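Local atomic coordinates of MdbA (Actinomyces oris, PDB entry 4Z7X), a protein that probably forms disulfide bonds in exported proteins as a thiol-disulfide oxidoreductase of the thioredoxin superfamily, linked to the sortase-mediated pilus assembly pathway. Residues V35-A47 against D87-L99. Sequence-based numbering, arbitrary orientation. Where two conformers were deposited one is given.
With 3CX ((2S)-3-(cyclohexylamino)-2-hydroxypropane-1-sulfonic acid), chain C.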
loop_
_atom_site.group_PDB
_atom_site.type_symbol
_atom_site.label_atom_id
_atom_site.label_comp_id
_atom_site.label_asym_id
_atom_site.label_seq_id
_atom_site.Cartn_x
_atom_site.Cartn_y
_atom_site.Cartn_z
ATOM N N VAL A 35 0.759 3.397 11.161
ATOM C CA VAL A 35 0.569 4.356 10.081
ATOM C C VAL A 35 1.065 5.740 10.485
ATOM O O VAL A 35 0.892 6.202 11.602
ATOM C CB VAL A 35 -0.908 4.342 9.574
ATOM C CG1 VAL A 35 -1.299 5.637 8.887
ATOM C CG2 VAL A 35 -1.092 3.136 8.606
ATOM N N LEU A 36 1.640 6.413 9.515
ATOM C CA LEU A 36 2.212 7.735 9.692
ATOM C C LEU A 36 1.158 8.833 9.566
ATOM O O LEU A 36 0.008 8.583 9.197
ATOM C CB LEU A 36 3.333 7.928 8.694
ATOM C CG LEU A 36 4.511 6.985 8.809
ATOM C CD1 LEU A 36 5.490 7.272 7.721
ATOM C CD2 LEU A 36 5.204 7.110 10.138
ATOM N N SER A 37 1.575 10.071 9.837
ATOM C CA SER A 37 0.658 11.194 9.915
ATOM C C SER A 37 0.049 11.554 8.565
ATOM O O SER A 37 -0.930 12.297 8.503
ATOM C CB SER A 37 1.372 12.412 10.504
ATOM O OG SER A 37 2.459 12.809 9.698
ATOM N N ASP A 38 0.640 11.018 7.481
ATOM C CA ASP A 38 0.094 11.222 6.117
ATOM C C ASP A 38 -0.653 10.016 5.579
ATOM O O ASP A 38 -0.912 9.935 4.392
ATOM C CB ASP A 38 1.172 11.669 5.141
ATOM C CG ASP A 38 2.175 10.588 4.839
ATOM O OD1 ASP A 38 2.143 9.545 5.566
ATOM O OD2 ASP A 38 3.013 10.788 3.913
ATOM N N ALA A 39 -1.015 9.096 6.468
ATOM C CA ALA A 39 -1.731 7.862 6.147
ATOM C C ALA A 39 -0.880 6.728 5.558
ATOM O O ALA A 39 -1.405 5.653 5.330
ATOM C CB ALA A 39 -2.965 8.112 5.279
ATOM N N SER A 40 0.422 6.968 5.365
ATOM C CA SER A 40 1.262 5.965 4.727
ATOM C C SER A 40 1.756 4.950 5.762
ATOM O O SER A 40 1.727 5.185 6.993
ATOM C CB SER A 40 2.479 6.595 4.007
ATOM O OG SER A 40 3.373 7.289 4.887
ATOM N N TRP A 41 2.265 3.831 5.258
ATOM C CA TRP A 41 3.024 2.904 6.074
ATOM C C TRP A 41 4.237 2.449 5.314
ATOM O O TRP A 41 4.257 2.520 4.084
ATOM C CB TRP A 41 2.197 1.745 6.584
ATOM C CG TRP A 41 1.818 0.691 5.645
ATOM C CD1 TRP A 41 2.408 -0.525 5.555
ATOM C CD2 TRP A 41 0.696 0.659 4.724
ATOM N NE1 TRP A 41 1.741 -1.306 4.655
ATOM C CE2 TRP A 41 0.697 -0.601 4.122
ATOM C CE3 TRP A 41 -0.263 1.589 4.318
ATOM C CZ2 TRP A 41 -0.257 -0.976 3.181
ATOM C CZ3 TRP A 41 -1.206 1.225 3.371
ATOM C CH2 TRP A 41 -1.201 -0.047 2.822
ATOM N N THR A 42 5.246 1.965 6.037
ATOM C CA THR A 42 6.544 1.761 5.423
ATOM C C THR A 42 7.200 0.451 5.789
ATOM O O THR A 42 6.889 -0.128 6.825
ATOM C CB THR A 42 7.551 2.901 5.739
ATOM O OG1 THR A 42 7.934 2.846 7.113
ATOM C CG2 THR A 42 6.944 4.269 5.454
ATOM N N TYR A 43 8.127 0.052 4.905
ATOM C CA TYR A 43 8.959 -1.128 5.058
ATOM C C TYR A 43 10.413 -0.743 4.802
ATOM O O TYR A 43 10.716 -0.140 3.789
ATOM C CB TYR A 43 8.552 -2.233 4.045
ATOM C CG TYR A 43 7.098 -2.671 4.172
ATOM C CD1 TYR A 43 6.740 -3.766 4.945
ATOM C CD2 TYR A 43 6.099 -1.986 3.516
ATOM C CE1 TYR A 43 5.435 -4.177 5.073
ATOM C CE2 TYR A 43 4.782 -2.386 3.603
ATOM C CZ TYR A 43 4.441 -3.481 4.403
ATOM O OH TYR A 43 3.098 -3.837 4.487
ATOM N N GLY A 44 11.290 -1.107 5.739
ATOM C CA GLY A 44 12.728 -0.927 5.576
ATOM C C GLY A 44 13.377 0.399 5.991
ATOM O O GLY A 44 14.574 0.596 5.781
ATOM N N GLU A 45 12.631 1.257 6.672
ATOM C CA GLU A 45 13.138 2.577 7.052
ATOM C C GLU A 45 14.106 2.619 8.213
ATOM O O GLU A 45 14.757 3.656 8.433
ATOM C CB GLU A 45 11.972 3.542 7.331
ATOM C CG GLU A 45 11.278 3.444 8.673
ATOM C CD GLU A 45 10.390 2.216 8.857
ATOM O OE1 GLU A 45 10.162 1.440 7.876
ATOM O OE2 GLU A 45 9.848 2.085 9.971
ATOM N N GLY A 46 14.220 1.526 8.960
ATOM C CA GLY A 46 14.882 1.599 10.279
ATOM C C GLY A 46 16.225 0.894 10.390
ATOM O O GLY A 46 16.653 0.515 11.498
ATOM N N ALA A 47 16.910 0.734 9.261
ATOM C CA ALA A 47 18.277 0.180 9.246
ATOM C C ALA A 47 19.268 0.985 10.115
ATOM O O ALA A 47 19.160 2.224 10.237
ATOM C CB ALA A 47 18.786 0.106 7.818
ATOM N N ASP A 87 16.789 -7.265 -0.555
ATOM C CA ASP A 87 18.178 -6.823 -0.822
ATOM C C ASP A 87 18.541 -5.509 -0.105
ATOM O O ASP A 87 19.657 -5.041 -0.226
ATOM C CB ASP A 87 18.390 -6.705 -2.335
ATOM C CG ASP A 87 18.370 -8.060 -3.025
ATOM O OD1 ASP A 87 18.805 -9.078 -2.413
ATOM O OD2 ASP A 87 17.947 -8.108 -4.202
ATOM N N LYS A 88 17.599 -4.950 0.655
ATOM C CA LYS A 88 17.833 -3.726 1.440
ATOM C C LYS A 88 18.210 -2.532 0.578
ATOM O O LYS A 88 19.003 -1.676 0.991
ATOM C CB LYS A 88 18.866 -3.968 2.557
ATOM C CG LYS A 88 18.517 -5.142 3.460
ATOM C CD LYS A 88 17.096 -5.010 3.973
ATOM C CE LYS A 88 16.820 -5.688 5.299
ATOM N NZ LYS A 88 15.563 -5.118 5.896
ATOM N N LYS A 89 17.585 -2.452 -0.612
ATOM C CA LYS A 89 17.880 -1.393 -1.576
ATOM C C LYS A 89 16.866 -0.257 -1.609
ATOM O O LYS A 89 17.141 0.794 -2.171
ATOM C CB LYS A 89 17.974 -1.991 -2.982
ATOM C CG LYS A 89 19.189 -2.896 -3.150
ATOM C CD LYS A 89 19.465 -3.268 -4.596
ATOM C CE LYS A 89 20.825 -3.946 -4.727
ATOM N NZ LYS A 89 21.988 -3.058 -4.490
ATOM N N ILE A 90 15.674 -0.479 -1.058
ATOM C CA ILE A 90 14.694 0.607 -0.929
ATOM C C ILE A 90 14.056 0.605 0.458
ATOM O O ILE A 90 14.023 -0.423 1.143
ATOM C CB ILE A 90 13.544 0.517 -1.949
ATOM C CG1 ILE A 90 12.712 -0.762 -1.776
ATOM C CG2 ILE A 90 14.065 0.631 -3.385
ATOM C CD1 ILE A 90 11.504 -0.804 -2.722
ATOM N N THR A 91 13.513 1.755 0.813
ATOM C CA THR A 91 12.506 1.877 1.855
ATOM C C THR A 91 11.182 2.087 1.093
ATOM O O THR A 91 11.071 3.003 0.315
ATOM C CB THR A 91 12.789 3.113 2.698
ATOM O OG1 THR A 91 14.024 2.932 3.392
ATOM C CG2 THR A 91 11.675 3.366 3.672
ATOM N N LEU A 92 10.237 1.190 1.276
ATOM C CA LEU A 92 8.945 1.254 0.579
ATOM C C LEU A 92 7.947 2.011 1.445
ATOM O O LEU A 92 7.733 1.661 2.611
ATOM C CB LEU A 92 8.420 -0.151 0.264
ATOM C CG LEU A 92 7.056 -0.208 -0.420
ATOM C CD1 LEU A 92 7.144 0.343 -1.839
ATOM C CD2 LEU A 92 6.489 -1.615 -0.465
ATOM N N ALA A 93 7.311 3.017 0.851
ATOM C CA ALA A 93 6.247 3.727 1.538
ATOM C C ALA A 93 4.970 3.669 0.712
ATOM O O ALA A 93 4.960 4.091 -0.452
ATOM C CB ALA A 93 6.649 5.175 1.780
ATOM N N LEU A 94 3.923 3.100 1.299
ATOM C CA LEU A 94 2.637 2.899 0.629
ATOM C C LEU A 94 1.666 3.942 1.122
ATOM O O LEU A 94 1.486 4.078 2.314
ATOM C CB LEU A 94 2.089 1.501 0.879
ATOM C CG LEU A 94 2.930 0.355 0.302
ATOM C CD1 LEU A 94 2.336 -0.998 0.641
ATOM C CD2 LEU A 94 3.111 0.478 -1.175
ATOM N N HIS A 95 1.080 4.683 0.173
ATOM C CA HIS A 95 0.193 5.818 0.477
ATOM C C HIS A 95 -1.201 5.549 -0.098
ATOM O O HIS A 95 -1.395 5.689 -1.298
ATOM C CB HIS A 95 0.706 7.116 -0.138
ATOM C CG HIS A 95 2.060 7.557 0.307
ATOM N ND1 HIS A 95 2.264 8.671 1.105
ATOM C CD2 HIS A 95 3.296 7.071 0.014
ATOM C CE1 HIS A 95 3.566 8.846 1.285
ATOM N NE2 HIS A 95 4.215 7.901 0.620
ATOM N N PRO A 96 -2.174 5.182 0.754
ATOM C CA PRO A 96 -3.503 4.834 0.264
ATOM C C PRO A 96 -4.355 6.073 0.060
ATOM O O PRO A 96 -4.212 7.043 0.778
ATOM C CB PRO A 96 -4.070 3.995 1.412
ATOM C CG PRO A 96 -3.473 4.631 2.625
ATOM C CD PRO A 96 -2.080 5.026 2.210
ATOM N N CYS A 97 -5.242 6.014 -0.917
ATOM C CA CYS A 97 -6.322 6.976 -1.047
ATOM C C CYS A 97 -7.579 6.369 -1.643
ATOM O O CYS A 97 -7.609 5.205 -1.998
ATOM C CB CYS A 97 -5.833 8.188 -1.855
ATOM S SG CYS A 97 -5.624 7.840 -3.607
ATOM N N LYS A 98 -8.628 7.172 -1.719
ATOM C CA LYS A 98 -9.906 6.758 -2.264
ATOM C C LYS A 98 -10.285 7.697 -3.414
ATOM O O LYS A 98 -11.431 8.166 -3.510
ATOM C CB LYS A 98 -10.951 6.750 -1.138
ATOM C CG LYS A 98 -12.289 6.089 -1.459
ATOM C CD LYS A 98 -13.145 5.881 -0.197
ATOM C CE LYS A 98 -14.574 5.508 -0.529
ATOM N NZ LYS A 98 -15.476 5.422 0.651
ATOM N N LEU A 99 -9.334 7.949 -4.304
ATOM C CA LEU A 99 -9.552 8.888 -5.397
ATOM C C LEU A 99 -10.782 8.545 -6.238
ATOM O O LEU A 99 -11.517 9.427 -6.643
ATOM C CB LEU A 99 -8.299 8.907 -6.274
ATOM C CG LEU A 99 -8.308 9.874 -7.445
ATOM C CD1 LEU A 99 -8.418 11.314 -6.937
ATOM C CD2 LEU A 99 -7.053 9.711 -8.258
HETATM O OAA 3CX C . 13.472 -2.661 10.711
HETATM O OAB 3CX C . 12.895 -1.170 8.733
HETATM O OAC 3CX C . 9.775 -1.154 8.227
HETATM O OAD 3CX C . 12.354 -0.417 10.875
HETATM C CAE 3CX C . 3.505 -3.155 8.611
HETATM C CAF 3CX C . 3.537 -1.883 9.417
HETATM C CAG 3CX C . 4.643 -4.138 8.856
HETATM C CAH 3CX C . 4.946 -1.288 9.416
HETATM C CAI 3CX C . 6.048 -3.585 8.884
HETATM C CAJ 3CX C . 8.460 -2.149 9.906
HETATM C CAK 3CX C . 10.941 -2.283 10.067
HETATM N NAL 3CX C . 7.332 -1.413 9.302
HETATM C CAM 3CX C . 9.758 -1.413 9.613
HETATM C CAN 3CX C . 6.088 -2.085 8.804
HETATM S SAO 3CX C . 12.456 -1.588 10.039
HETATM O O HOH W 1 -0.020 10.081 1.838
#
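With CG set between its backbone N and carbonyl carbon (chi1 74°), W41 folds its indole across L94, so that L94 CB sits over one face of the six-membered ring, 3.9 Å from its centroid, a CH-pi contact. L94 CG stands anti to its own carbonyl carbon (chi1 -64°), which sends CD1 to W41 CZ2 at 3.6 Å. The pair illustrates how an edge strand is sealed onto a thioredoxin-fold sheet: strand 41-43 lies antiparallel to strand 91-96, W41 with L94 and Y43 with L92 being hydrogen-bonded pairs that flank the non-hydrogen-bonded pair T42 and A93. The straightest of the four backbone bonds runs from L94 N to W41 O.

On the indole side, Y43 meets L92 CD2 through CD2 and receives L94 CD1 at its ring edge; Y43 OH accepts the N-H of W41 NE1 at 2.9 Å, within the indole plane, and also pairs with S123. W41 CZ3 touches P96 CD. An alanine in place of W41 would probably open a gap beside L94 and P96 and leave Y43 OH without its indole donor. On the edge of strand 41-43 turned from strand 91-96, and in the loop that follows, G44 N and E45 OE1 hold hydroxyl OAC of the bound sulfonic acid, and G46 N meets sulfonate oxygen OAB.

Across the sheet from the indole, H95 is fixed by D60 at NE2 and by a water that shares a hydrogen bond with ND1 and donates to D38 O. S40 CB lies over its imidazole face, 3.7 Å from the centroid, and S40 OG reaches back to D38 OD1, bonding at 2.7 Å to its syn lone pair.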